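Local coordinates for protein CysE, serine acetyltransferase (Brucella abortus, PDB 4HZD) that probably catalyses the coenzyme A-dependent acetylation of L-serine, the step leading to O-acetylserine in cysteine biosynthesis, at residues G175-V180 against S199-P204; G220-G225 against L237-H242; A25-A30 against R107-V112; P49-A54 against V90-I95. All blocks are in the same frame, centred on the assembly; numbering follows the deposited sequence.

Contact 1: G175-V180 against S199-P204; sequences GETAVV and SGDRHP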
loop_
_atom_site.group_PDB
_atom_site.type_symbol
_atom_site.label_atom_id
_atom_site.label_comp_id
_atom_site.label_asym_id
_atom_site.label_seq_id
_atom_site.Cartn_x
_atom_site.Cartn_y
_atom_site.Cartn_z
ATOM N N GLY A 175 29.852 -7.458 -12.160
ATOM C CA GLY A 175 30.718 -6.454 -11.588
ATOM C C GLY A 175 30.837 -5.160 -12.373
ATOM O O GLY A 175 30.494 -5.065 -13.551
ATOM N N GLU A 176 31.345 -4.164 -11.675
ATOM C CA GLU A 176 31.499 -2.809 -12.155
ATOM C C GLU A 176 32.199 -2.644 -13.503
ATOM O O GLU A 176 31.792 -1.786 -14.298
ATOM C CB GLU A 176 32.240 -2.017 -11.061
ATOM C CG GLU A 176 32.635 -0.620 -11.469
ATOM C CD GLU A 176 33.498 0.051 -10.419
ATOM O OE1 GLU A 176 34.085 -0.670 -9.589
ATOM O OE2 GLU A 176 33.562 1.294 -10.435
ATOM N N THR A 177 33.242 -3.449 -13.769
ATOM C CA THR A 177 34.000 -3.304 -15.005
ATOM C C THR A 177 33.728 -4.404 -16.029
ATOM O O THR A 177 34.502 -4.582 -16.996
ATOM C CB THR A 177 35.513 -3.221 -14.741
ATOM O OG1 THR A 177 35.981 -4.500 -14.281
ATOM C CG2 THR A 177 35.800 -2.111 -13.694
ATOM N N ALA A 178 32.660 -5.168 -15.808
ATOM C CA ALA A 178 32.209 -6.152 -16.833
ATOM C C ALA A 178 31.673 -5.488 -18.089
ATOM O O ALA A 178 31.041 -4.395 -18.039
ATOM C CB ALA A 178 31.155 -7.093 -16.275
ATOM N N VAL A 179 31.922 -6.175 -19.207
ATOM C CA VAL A 179 31.392 -5.808 -20.514
ATOM C C VAL A 179 30.740 -7.053 -21.132
ATOM O O VAL A 179 31.353 -8.115 -21.211
ATOM C CB VAL A 179 32.444 -5.243 -21.481
ATOM C CG1 VAL A 179 31.770 -4.856 -22.784
ATOM C CG2 VAL A 179 33.153 -4.030 -20.880
ATOM N N VAL A 180 29.474 -6.914 -21.508
ATOM C CA VAL A 180 28.794 -7.933 -22.273
ATOM C C VAL A 180 28.413 -7.331 -23.626
ATOM O O VAL A 180 27.717 -6.318 -23.682
ATOM C CB VAL A 180 27.517 -8.436 -21.541
ATOM C CG1 VAL A 180 26.854 -9.560 -22.322
ATOM C CG2 VAL A 180 27.843 -8.886 -20.139
ATOM N N SER A 199 42.592 -4.406 -8.916
ATOM C CA SER A 199 42.166 -3.068 -8.504
ATOM C C SER A 199 41.258 -2.318 -9.477
ATOM O O SER A 199 40.260 -1.726 -9.066
ATOM C CB SER A 199 43.404 -2.202 -8.231
ATOM O OG SER A 199 44.399 -2.936 -7.532
ATOM N N GLY A 200 41.635 -2.298 -10.751
ATOM C CA GLY A 200 40.981 -1.426 -11.715
ATOM C C GLY A 200 40.064 -2.273 -12.551
ATOM O O GLY A 200 39.025 -2.728 -12.072
ATOM N N ASP A 201 40.481 -2.517 -13.784
ATOM C CA ASP A 201 39.727 -3.349 -14.692
ATOM C C ASP A 201 39.875 -4.803 -14.231
ATOM O O ASP A 201 40.984 -5.339 -14.190
ATOM C CB ASP A 201 40.216 -3.123 -16.120
ATOM C CG ASP A 201 39.256 -3.683 -17.165
ATOM O OD1 ASP A 201 38.260 -4.358 -16.797
ATOM O OD2 ASP A 201 39.508 -3.445 -18.367
ATOM N N ARG A 202 38.763 -5.442 -13.857
ATOM C CA ARG A 202 38.839 -6.672 -13.076
ATOM C C ARG A 202 37.693 -7.668 -13.273
ATOM O O ARG A 202 37.587 -8.624 -12.502
ATOM C CB ARG A 202 38.967 -6.329 -11.572
ATOM C CG ARG A 202 37.741 -5.647 -10.934
ATOM C CD ARG A 202 38.050 -5.045 -9.541
ATOM N NE ARG A 202 36.863 -4.486 -8.854
ATOM C CZ ARG A 202 36.284 -3.304 -9.116
ATOM N NH1 ARG A 202 36.739 -2.487 -10.070
ATOM N NH2 ARG A 202 35.215 -2.926 -8.415
ATOM N N HIS A 203 36.815 -7.441 -14.251
ATOM C CA HIS A 203 35.652 -8.334 -14.431
ATOM C C HIS A 203 35.666 -8.695 -15.879
ATOM O O HIS A 203 36.402 -8.054 -16.661
ATOM C CB HIS A 203 34.332 -7.636 -14.015
ATOM C CG HIS A 203 34.328 -7.135 -12.570
ATOM N ND1 HIS A 203 34.274 -5.828 -12.253
ATOM C CD2 HIS A 203 34.368 -7.825 -11.356
ATOM C CE1 HIS A 203 34.303 -5.679 -10.907
ATOM N NE2 HIS A 203 34.374 -6.887 -10.358
ATOM N N PRO A 204 34.869 -9.701 -16.266
ATOM C CA PRO A 204 34.927 -10.277 -17.603
ATOM C C PRO A 204 34.411 -9.456 -18.775
ATOM O O PRO A 204 33.535 -8.558 -18.660
ATOM C CB PRO A 204 34.087 -11.561 -17.478
ATOM C CG PRO A 204 34.189 -11.926 -16.048
ATOM C CD PRO A 204 34.101 -10.582 -15.355
#
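T177 and H203 meet where successive coils of the left-handed beta-helix stack, next to the coenzyme A pocket. The backbone N of T177 donates to H203 ND1 (3.0 Å), arriving 17° out of the ring plane. With chi1 at 69°, T177 OG1 sits between its own backbone N and carbonyl carbon, where R202 N donates to it at 3.0 Å. The imidazole is sandwiched: G175 CA makes a CH-pi contact over the centre of one face, 3.6 Å from the centroid, and R202 CG lies off-centre over the opposite face. In the next shell, R202 NH2 forms a salt bridge to E176 OE1 (2.8 Å), nearly in the guanidinium plane although the carboxylate is turned 88° against it. P103 of a second subunit packs on R202. A further guanidinium bond, from R202 NH1 to G200 O, fixes its rotation. The coils are tied together where V179 N donates to P204 O, 2.9 Å away.

Contact 2: G220-G225 against L237-H242; sequences GNIQVG and LKSVPH. With COA (coenzyme A), chain C.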
loop_
_atom_site.group_PDB
_atom_site.type_symbol
_atom_site.label_atom_id
_atom_site.label_comp_id
_atom_site.label_asym_id
_atom_site.label_seq_id
_atom_site.Cartn_x
_atom_site.Cartn_y
_atom_site.Cartn_z
ATOM N N GLY A 220 37.598 -12.492 -13.083
ATOM C CA GLY A 220 38.801 -11.769 -13.515
ATOM C C GLY A 220 38.549 -10.930 -14.751
ATOM O O GLY A 220 37.508 -11.046 -15.390
ATOM N N ASN A 221 39.506 -10.070 -15.062
ATOM C CA ASN A 221 39.555 -9.371 -16.334
ATOM C C ASN A 221 40.007 -10.332 -17.463
ATOM O O ASN A 221 41.138 -10.265 -17.961
ATOM C CB ASN A 221 40.472 -8.158 -16.228
ATOM C CG ASN A 221 40.417 -7.299 -17.452
ATOM O OD1 ASN A 221 39.499 -7.419 -18.257
ATOM N ND2 ASN A 221 41.406 -6.430 -17.618
ATOM N N ILE A 222 39.102 -11.237 -17.827
ATOM C CA ILE A 222 39.361 -12.267 -18.808
ATOM C C ILE A 222 38.317 -12.108 -19.904
ATOM O O ILE A 222 37.296 -11.434 -19.721
ATOM C CB ILE A 222 39.366 -13.704 -18.186
ATOM C CG1 ILE A 222 37.999 -14.084 -17.565
ATOM C CG2 ILE A 222 40.508 -13.854 -17.163
ATOM C CD1 ILE A 222 37.893 -15.521 -17.063
ATOM N N GLN A 223 38.589 -12.690 -21.056
ATOM C CA GLN A 223 37.682 -12.617 -22.179
ATOM C C GLN A 223 37.047 -13.974 -22.459
ATOM O O GLN A 223 37.739 -14.999 -22.414
ATOM C CB GLN A 223 38.467 -12.148 -23.410
ATOM C CG GLN A 223 37.621 -11.899 -24.649
ATOM C CD GLN A 223 38.456 -11.438 -25.842
ATOM O OE1 GLN A 223 38.515 -10.246 -26.153
ATOM N NE2 GLN A 223 39.130 -12.383 -26.493
ATOM N N VAL A 224 35.737 -13.993 -22.724
ATOM C CA VAL A 224 35.094 -15.171 -23.314
ATOM C C VAL A 224 34.921 -14.860 -24.793
ATOM O O VAL A 224 34.193 -13.937 -25.177
ATOM C CB VAL A 224 33.766 -15.574 -22.629
ATOM C CG1 VAL A 224 33.183 -16.821 -23.285
ATOM C CG2 VAL A 224 34.000 -15.826 -21.144
ATOM N N GLY A 225 35.649 -15.598 -25.632
ATOM C CA GLY A 225 35.649 -15.322 -27.063
ATOM C C GLY A 225 34.306 -15.522 -27.739
ATOM O O GLY A 225 33.426 -16.233 -27.252
ATOM N N LEU A 237 38.525 -19.141 -15.198
ATOM C CA LEU A 237 39.580 -18.317 -14.608
ATOM C C LEU A 237 40.584 -17.829 -15.635
ATOM O O LEU A 237 41.428 -17.002 -15.318
ATOM C CB LEU A 237 40.304 -19.061 -13.459
ATOM C CG LEU A 237 39.453 -19.641 -12.315
ATOM C CD1 LEU A 237 40.341 -20.512 -11.437
ATOM C CD2 LEU A 237 38.749 -18.559 -11.483
ATOM N N LYS A 238 40.481 -18.335 -16.863
ATOM C CA LYS A 238 41.389 -17.943 -17.939
ATOM C C LYS A 238 40.574 -17.597 -19.161
ATOM O O LYS A 238 39.465 -18.132 -19.309
ATOM C CB LYS A 238 42.393 -19.078 -18.226
ATOM C CG LYS A 238 43.170 -19.483 -16.974
ATOM C CD LYS A 238 44.685 -19.387 -17.146
ATOM C CE LYS A 238 45.325 -20.757 -17.115
ATOM N NZ LYS A 238 44.454 -21.690 -17.890
ATOM N N SER A 239 41.095 -16.701 -20.017
ATOM C CA SER A 239 40.372 -16.277 -21.223
ATOM C C SER A 239 39.975 -17.469 -22.099
ATOM O O SER A 239 40.717 -18.438 -22.214
ATOM C CB SER A 239 41.160 -15.258 -22.043
ATOM O OG SER A 239 41.265 -13.997 -21.377
ATOM N N VAL A 240 38.782 -17.419 -22.683
ATOM C CA VAL A 240 38.282 -18.518 -23.501
ATOM C C VAL A 240 38.341 -18.079 -24.971
ATOM O O VAL A 240 37.820 -17.029 -25.303
ATOM C CB VAL A 240 36.843 -18.911 -23.094
ATOM C CG1 VAL A 240 36.285 -19.971 -24.025
ATOM C CG2 VAL A 240 36.791 -19.394 -21.635
ATOM N N PRO A 241 39.005 -18.866 -25.852
ATOM C CA PRO A 241 39.075 -18.504 -27.291
ATOM C C PRO A 241 37.705 -18.561 -27.966
ATOM O O PRO A 241 36.763 -19.112 -27.392
ATOM C CB PRO A 241 39.998 -19.577 -27.894
ATOM C CG PRO A 241 40.055 -20.681 -26.880
ATOM C CD PRO A 241 39.796 -20.075 -25.538
ATOM N N HIS A 242 37.586 -18.014 -29.175
ATOM C CA HIS A 242 36.304 -18.054 -29.856
ATOM C C HIS A 242 35.933 -19.466 -30.225
ATOM O O HIS A 242 36.793 -20.342 -30.293
ATOM C CB HIS A 242 36.293 -17.116 -31.076
ATOM C CG HIS A 242 37.308 -17.487 -32.128
ATOM N ND1 HIS A 242 36.991 -18.231 -33.201
ATOM C CD2 HIS A 242 38.680 -17.247 -32.201
ATOM C CE1 HIS A 242 38.096 -18.430 -33.953
ATOM N NE2 HIS A 242 39.128 -17.824 -33.340
HETATM N N1A COA C . 38.038 -23.487 -8.698
HETATM C C2A COA C . 38.912 -24.456 -9.047
HETATM N N3A COA C . 40.251 -24.276 -9.059
HETATM C C4A COA C . 40.794 -23.068 -8.731
HETATM C C5A COA C . 39.907 -21.954 -8.354
HETATM C C6A COA C . 38.445 -22.238 -8.352
HETATM N N6A COA C . 37.535 -21.287 -8.016
HETATM N N7A COA C . 40.717 -20.906 -8.084
HETATM C C8A COA C . 42.005 -21.307 -8.267
HETATM N N9A COA C . 42.040 -22.597 -8.655
HETATM C C1B COA C . 43.234 -23.426 -8.972
HETATM C C2B COA C . 43.903 -22.997 -10.270
HETATM O O2B COA C . 43.261 -23.582 -11.403
HETATM C C3B COA C . 45.319 -23.504 -10.077
HETATM O O3B COA C . 45.428 -24.872 -10.521
HETATM P P3B COA C . 46.682 -25.414 -11.401
HETATM O O7A COA C . 47.877 -24.917 -10.608
HETATM O O8A COA C . 46.510 -24.774 -12.765
HETATM O O9A COA C . 46.511 -26.921 -11.440
HETATM C C4B COA C . 45.540 -23.402 -8.563
HETATM O O4B COA C . 44.240 -23.358 -7.957
HETATM C C5B COA C . 46.313 -22.147 -8.164
HETATM O O5B COA C . 45.565 -20.987 -8.541
HETATM P P1A COA C . 45.878 -19.516 -7.953
HETATM O O1A COA C . 44.986 -18.546 -8.700
HETATM O O2A COA C . 47.382 -19.314 -7.953
HETATM O O3A COA C . 45.382 -19.648 -6.413
HETATM P P2A COA C . 44.849 -18.418 -5.501
HETATM O O4A COA C . 45.602 -17.177 -5.911
HETATM O O5A COA C . 44.862 -18.844 -4.047
HETATM O O6A COA C . 43.301 -18.262 -5.968
HETATM C CBP COA C . 41.035 -17.692 -5.135
HETATM C CCP COA C . 42.444 -17.209 -5.495
HETATM C CDP COA C . 40.961 -19.207 -5.247
HETATM C CEP COA C . 40.779 -17.280 -3.682
HETATM C CAP COA C . 40.025 -17.017 -6.104
HETATM O OAP COA C . 40.342 -17.279 -7.489
HETATM C C9P COA C . 38.567 -17.374 -5.874
HETATM O O9P COA C . 37.984 -18.176 -6.601
HETATM N N8P COA C . 37.982 -16.755 -4.846
HETATM C C7P COA C . 36.607 -16.308 -4.848
HETATM C C6P COA C . 36.438 -14.900 -5.414
HETATM C C5P COA C . 34.980 -14.662 -5.747
HETATM O O5P COA C . 34.129 -15.471 -5.400
HETATM N N4P COA C . 34.723 -13.530 -6.426
HETATM C C3P COA C . 33.451 -13.155 -7.022
HETATM C C2P COA C . 33.401 -11.658 -7.319
HETATM S S1P COA C . 31.684 -11.164 -7.590
#
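I222 packs along L237-S239 with three of its carbons. CB lies 3.7 Å from the hydroxyl oxygen S239 OG. The two branches then part: CG2 reaches L237 O at 3.8 Å, while CG1, with chi1 at 62°, turns in between the backbone N and the carbonyl carbon, and the extended chi2 carries CD1 on to K238 O, also 3.8 Å. One isoleucine therefore lies alongside three consecutive residues of the following coil. Beyond it the backbones take over. S239 OG accepts from Q223 N in a nearly straight bond (3.0 Å, 173°), so the serine hydroxyl oxygen satisfies a main-chain N-H. V240 N then donates to Q223 O, and G225 N to V240 O, both at a short 2.6 Å. V240 thus uses both its N and its O, on the residues before and after V224, the pattern of a single parallel beta bridge between V224 and V240, the chains running in much the same direction, 23° apart. At the other end, L237 CD1 lies 3.4 Å from N7A of the coenzyme A adenine. That cofactor is also hydrogen-bonded to K197 and to A214 and A232 of a second subunit. Parallel pairing of successive coils, with the cofactor held between subunits, is characteristic of the left-handed beta-helix of hexapeptide-repeat acyltransferases.

Contact 3: A25-A30 against R107-V112; sequences AEAEEA and RFMDPV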
loop_
_atom_site.group_PDB
_atom_site.type_symbol
_atom_site.label_atom_id
_atom_site.label_comp_id
_atom_site.label_asym_id
_atom_site.label_seq_id
_atom_site.Cartn_x
_atom_site.Cartn_y
_atom_site.Cartn_z
ATOM N N ALA A 25 -2.619 -7.411 -29.465
ATOM C CA ALA A 25 -3.593 -8.468 -29.763
ATOM C C ALA A 25 -3.619 -9.568 -28.681
ATOM O O ALA A 25 -4.695 -10.035 -28.238
ATOM C CB ALA A 25 -3.292 -9.060 -31.129
ATOM N N GLU A 26 -2.432 -10.008 -28.281
ATOM C CA GLU A 26 -2.274 -11.036 -27.239
ATOM C C GLU A 26 -2.857 -10.554 -25.901
ATOM O O GLU A 26 -3.458 -11.344 -25.159
ATOM C CB GLU A 26 -0.790 -11.420 -27.081
ATOM C CG GLU A 26 -0.175 -12.282 -28.214
ATOM C CD GLU A 26 1.354 -12.117 -28.354
ATOM O OE1 GLU A 26 2.011 -11.534 -27.463
ATOM O OE2 GLU A 26 1.935 -12.557 -29.383
ATOM N N ALA A 27 -2.683 -9.266 -25.582
ATOM C CA ALA A 27 -3.189 -8.746 -24.316
ATOM C C ALA A 27 -4.703 -8.676 -24.332
ATOM O O ALA A 27 -5.356 -8.971 -23.334
ATOM C CB ALA A 27 -2.576 -7.383 -23.966
ATOM N N GLU A 28 -5.274 -8.301 -25.471
ATOM C CA GLU A 28 -6.722 -8.191 -25.523
ATOM C C GLU A 28 -7.392 -9.563 -25.449
ATOM O O GLU A 28 -8.413 -9.723 -24.793
ATOM C CB GLU A 28 -7.171 -7.489 -26.788
ATOM C CG GLU A 28 -8.644 -7.133 -26.703
ATOM C CD GLU A 28 -9.109 -6.371 -27.914
ATOM O OE1 GLU A 28 -8.243 -5.889 -28.693
ATOM O OE2 GLU A 28 -10.335 -6.255 -28.079
ATOM N N GLU A 29 -6.809 -10.536 -26.150
ATOM C CA GLU A 29 -7.343 -11.879 -26.175
ATOM C C GLU A 29 -7.286 -12.507 -24.780
ATOM O O GLU A 29 -8.223 -13.205 -24.365
ATOM C CB GLU A 29 -6.604 -12.707 -27.211
ATOM C CG GLU A 29 -7.473 -13.790 -27.825
ATOM C CD GLU A 29 -8.710 -13.250 -28.553
ATOM O OE1 GLU A 29 -8.775 -12.045 -28.928
ATOM O OE2 GLU A 29 -9.639 -14.058 -28.758
ATOM N N ALA A 30 -6.198 -12.210 -24.059
ATOM C CA ALA A 30 -5.991 -12.670 -22.696
ATOM C C ALA A 30 -7.070 -12.143 -21.773
ATOM O O ALA A 30 -7.529 -12.859 -20.883
ATOM C CB ALA A 30 -4.607 -12.246 -22.188
ATOM N N ARG A 107 5.130 -16.084 -26.838
ATOM C CA ARG A 107 4.587 -14.753 -27.160
ATOM C C ARG A 107 5.566 -13.602 -26.887
ATOM O O ARG A 107 6.298 -13.627 -25.902
ATOM C CB ARG A 107 3.235 -14.543 -26.435
ATOM C CG ARG A 107 2.217 -15.692 -26.639
ATOM C CD ARG A 107 0.997 -15.537 -25.737
ATOM N NE ARG A 107 1.414 -15.388 -24.338
ATOM C CZ ARG A 107 0.620 -15.003 -23.354
ATOM N NH1 ARG A 107 -0.666 -14.743 -23.600
ATOM N NH2 ARG A 107 1.110 -14.873 -22.117
ATOM N N PHE A 108 5.584 -12.602 -27.775
ATOM C CA PHE A 108 6.315 -11.359 -27.535
ATOM C C PHE A 108 5.915 -10.714 -26.194
ATOM O O PHE A 108 6.726 -10.033 -25.524
ATOM C CB PHE A 108 6.052 -10.370 -28.671
ATOM C CG PHE A 108 6.618 -10.792 -29.983
ATOM C CD1 PHE A 108 7.968 -11.103 -30.105
ATOM C CD2 PHE A 108 5.816 -10.861 -31.104
ATOM C CE1 PHE A 108 8.512 -11.507 -31.305
ATOM C CE2 PHE A 108 6.358 -11.267 -32.322
ATOM C CZ PHE A 108 7.713 -11.581 -32.420
ATOM N N MET A 109 4.671 -10.952 -25.790
ATOM C CA MET A 109 4.139 -10.374 -24.532
ATOM C C MET A 109 4.765 -11.013 -23.274
ATOM O O MET A 109 4.803 -10.376 -22.206
ATOM C CB MET A 109 2.617 -10.557 -24.496
ATOM C CG MET A 109 1.942 -9.826 -23.348
ATOM S SD MET A 109 0.161 -9.799 -23.596
ATOM C CE MET A 109 -0.452 -11.333 -22.958
ATOM N N ASP A 110 5.259 -12.255 -23.401
ATOM C CA ASP A 110 5.779 -12.997 -22.237
ATOM C C ASP A 110 6.940 -12.268 -21.540
ATOM O O ASP A 110 6.876 -12.069 -20.337
ATOM C CB ASP A 110 6.101 -14.490 -22.557
ATOM C CG ASP A 110 4.863 -15.283 -22.998
ATOM O OD1 ASP A 110 3.741 -14.967 -22.567
ATOM O OD2 ASP A 110 4.995 -16.206 -23.812
ATOM N N PRO A 111 8.005 -11.867 -22.277
ATOM C CA PRO A 111 9.026 -11.065 -21.546
ATOM C C PRO A 111 8.524 -9.712 -20.985
ATOM O O PRO A 111 8.913 -9.307 -19.861
ATOM C CB PRO A 111 10.122 -10.811 -22.605
ATOM C CG PRO A 111 9.471 -11.146 -23.946
ATOM C CD PRO A 111 8.463 -12.221 -23.635
ATOM N N VAL A 112 7.709 -9.016 -21.767
ATOM C CA VAL A 112 7.213 -7.710 -21.362
ATOM C C VAL A 112 6.489 -7.809 -20.020
ATOM O O VAL A 112 6.749 -7.013 -19.089
ATOM C CB VAL A 112 6.302 -7.112 -22.439
ATOM C CG1 VAL A 112 5.662 -5.821 -21.930
ATOM C CG2 VAL A 112 7.118 -6.858 -23.702
#
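E26 reaches M109 through a largely extended side chain: chi1 at -73° sets CG opposite the carbonyl carbon and chi2 at 154° carries the carboxylate outward. M109 comes the other way, with CG opposite its backbone N and a bend at chi3, and the two chains slide past each other antiparallel. They join helix 18-33 to the segment 107-112 within the alpha-helical N-terminal domain of serine acetyltransferase. E26 OE1 accepts from M109 N (3.2 Å, 142°), the donor lying nearly along the C-O axis. R107 CB also packs against this oxygen, at 3.4 Å, whereas the R107 guanidinium turns elsewhere. Its NE and NH2 grip D110 OD1 side-on, the NH2 bond being 2.7 Å, and its NH1 pairs with D137 of a third subunit, so the loop is fixed at a subunit interface. The neighbouring F108 N is buried with no partner. The M109 thioether lies against the helix 18-33 backbone, SD 3.5 Å from A27 N, and ends among the alanine methyls. The same sulfur touches A27 CB at 3.7 Å, and the terminal M109 CE lies 4.3 Å from A30 CB.

Contact 4: P49-A54 against V90-I95; sequences PSLEEA and VLRVDI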
loop_
_atom_site.group_PDB
_atom_site.type_symbol
_atom_site.label_atom_id
_atom_site.label_comp_id
_atom_site.label_asym_id
_atom_site.label_seq_id
_atom_site.Cartn_x
_atom_site.Cartn_y
_atom_site.Cartn_z
ATOM N N PRO A 49 0.062 3.998 -25.193
ATOM C CA PRO A 49 0.120 4.264 -26.640
ATOM C C PRO A 49 1.392 3.724 -27.313
ATOM O O PRO A 49 1.563 3.932 -28.521
ATOM C CB PRO A 49 0.121 5.795 -26.722
ATOM C CG PRO A 49 0.773 6.228 -25.451
ATOM C CD PRO A 49 0.418 5.186 -24.391
ATOM N N SER A 50 2.273 3.052 -26.558
ATOM C CA SER A 50 3.508 2.530 -27.162
ATOM C C SER A 50 4.089 1.371 -26.357
ATOM O O SER A 50 3.826 1.230 -25.153
ATOM C CB SER A 50 4.560 3.656 -27.319
ATOM O OG SER A 50 5.062 4.108 -26.059
ATOM N N LEU A 51 4.872 0.531 -27.028
ATOM C CA LEU A 51 5.565 -0.548 -26.350
ATOM C C LEU A 51 6.512 0.012 -25.300
ATOM O O LEU A 51 6.580 -0.518 -24.200
ATOM C CB LEU A 51 6.284 -1.436 -27.380
ATOM C CG LEU A 51 7.135 -2.601 -26.856
ATOM C CD1 LEU A 51 6.310 -3.598 -26.025
ATOM C CD2 LEU A 51 7.714 -3.312 -28.062
ATOM N N GLU A 52 7.210 1.112 -25.619
ATOM C CA GLU A 52 8.124 1.740 -24.654
ATOM C C GLU A 52 7.418 2.091 -23.356
ATOM O O GLU A 52 7.927 1.829 -22.254
ATOM C CB GLU A 52 8.732 3.016 -25.238
ATOM C CG GLU A 52 9.706 2.809 -26.378
ATOM C CD GLU A 52 9.065 2.704 -27.775
ATOM O OE1 GLU A 52 7.829 2.609 -27.950
ATOM O OE2 GLU A 52 9.836 2.685 -28.745
ATOM N N GLU A 53 6.243 2.684 -23.486
ATOM C CA GLU A 53 5.450 3.057 -22.319
ATOM C C GLU A 53 4.914 1.855 -21.544
ATOM O O GLU A 53 4.913 1.885 -20.322
ATOM C CB GLU A 53 4.357 4.052 -22.679
ATOM C CG GLU A 53 4.892 5.468 -22.843
ATOM C CD GLU A 53 3.891 6.362 -23.550
ATOM O OE1 GLU A 53 3.417 7.326 -22.918
ATOM O OE2 GLU A 53 3.556 6.078 -24.734
ATOM N N ALA A 54 4.498 0.793 -22.237
ATOM C CA ALA A 54 4.130 -0.453 -21.546
ATOM C C ALA A 54 5.282 -1.069 -20.696
ATOM O O ALA A 54 5.030 -1.527 -19.555
ATOM C CB ALA A 54 3.632 -1.494 -22.551
ATOM N N VAL A 90 16.658 -1.231 -28.994
ATOM C CA VAL A 90 17.329 -2.149 -28.061
ATOM C C VAL A 90 16.287 -3.042 -27.369
ATOM O O VAL A 90 16.448 -4.272 -27.334
ATOM C CB VAL A 90 18.200 -1.409 -27.022
ATOM C CG1 VAL A 90 18.711 -2.349 -25.944
ATOM C CG2 VAL A 90 19.374 -0.668 -27.676
ATOM N N LEU A 91 15.198 -2.457 -26.862
ATOM C CA LEU A 91 14.229 -3.266 -26.086
ATOM C C LEU A 91 13.509 -4.294 -26.994
ATOM O O LEU A 91 13.175 -5.396 -26.564
ATOM C CB LEU A 91 13.228 -2.368 -25.306
ATOM C CG LEU A 91 12.155 -1.605 -26.077
ATOM C CD1 LEU A 91 10.996 -2.533 -26.393
ATOM C CD2 LEU A 91 11.671 -0.350 -25.342
ATOM N N ARG A 92 13.251 -3.902 -28.234
ATOM C CA ARG A 92 12.693 -4.779 -29.270
ATOM C C ARG A 92 13.628 -5.946 -29.658
ATOM O O ARG A 92 13.166 -7.084 -29.850
ATOM C CB ARG A 92 12.283 -3.958 -30.518
ATOM C CG ARG A 92 10.857 -3.364 -30.436
ATOM C CD ARG A 92 10.609 -2.297 -31.513
ATOM N NE ARG A 92 9.334 -1.570 -31.336
ATOM C CZ ARG A 92 9.135 -0.527 -30.511
ATOM N NH1 ARG A 92 10.098 -0.073 -29.711
ATOM N NH2 ARG A 92 7.939 0.061 -30.466
ATOM N N VAL A 93 14.921 -5.675 -29.783
ATOM C CA VAL A 93 15.883 -6.770 -30.015
ATOM C C VAL A 93 15.982 -7.689 -28.771
ATOM O O VAL A 93 16.086 -8.917 -28.902
ATOM C CB VAL A 93 17.263 -6.299 -30.528
ATOM C CG1 VAL A 93 17.105 -5.574 -31.856
ATOM C CG2 VAL A 93 17.949 -5.378 -29.553
ATOM N N ASP A 94 15.902 -7.103 -27.573
ATOM C CA ASP A 94 15.916 -7.903 -26.336
ATOM C C ASP A 94 14.684 -8.803 -26.241
ATOM O O ASP A 94 14.772 -9.957 -25.804
ATOM C CB ASP A 94 16.029 -7.012 -25.088
ATOM C CG ASP A 94 17.402 -6.402 -24.901
ATOM O OD1 ASP A 94 18.391 -6.792 -25.570
ATOM O OD2 ASP A 94 17.514 -5.497 -24.055
ATOM N N ILE A 95 13.527 -8.270 -26.642
ATOM C CA ILE A 95 12.284 -9.042 -26.706
ATOM C C ILE A 95 12.388 -10.160 -27.760
ATOM O O ILE A 95 12.034 -11.326 -27.497
ATOM C CB ILE A 95 11.070 -8.122 -27.016
ATOM C CG1 ILE A 95 10.713 -7.236 -25.815
ATOM C CG2 ILE A 95 9.849 -8.946 -27.441
ATOM C CD1 ILE A 95 9.610 -6.231 -26.152
#
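L51 and E52, on the first turn of helix 51-63, face L91 and R92 of helix 87-101, with CA atoms of E52 and L91 8.0 Å apart and those of L51 and R92 8.8 Å apart. This is helix-to-helix packing inside the alpha-helical N-terminal domain, with S50 as the N-cap: its OG accepts from E53 N. The apolar core of the contact is L51 CD2, which meets L91 CD1 at 3.8 Å and I95 CD1 at 4.0 Å. That methyl also lies 3.9 Å above the plane of the R92 guanidinium, over its centre, so the leucine supports the arginine's flat face. E52 bends at chi2 (86°), crosses R92 at about a right angle and engages it at the edge. Both charged groups find their strongest polar partners outside this pair: R92 NH2 forms a salt bridge to D17, and E52 OE2 is hydrogen-bonded to S88 OG. In the salt bridge itself, R92 NH1 donates to E52 OE2 at 2.9 Å (152°), approaching 67° out of the carboxylate plane.

Overall arrangement
The four contacts fall into two groups on opposite sides of the chain's centre. Contacts 1 and 2 belong to the beta-helix, 12 Å apart between centres, and touch directly: P204 CD is 3.4 Å from G220 O. One coenzyme A spans both: its thiol end comes within about 6 Å of the H203 side chain of contact 1, and its adenine packs on L237 of contact 2. Contacts 3 and 4 belong to the helical domain, 13 Å apart between centres, and share an apolar seam where V112 CG2 meets I95 CD1 at 3.6 Å. Contact 4 is the nearer of the two to contact 1, about 9 Å between nearest atoms, against about 17 Å for contact 3.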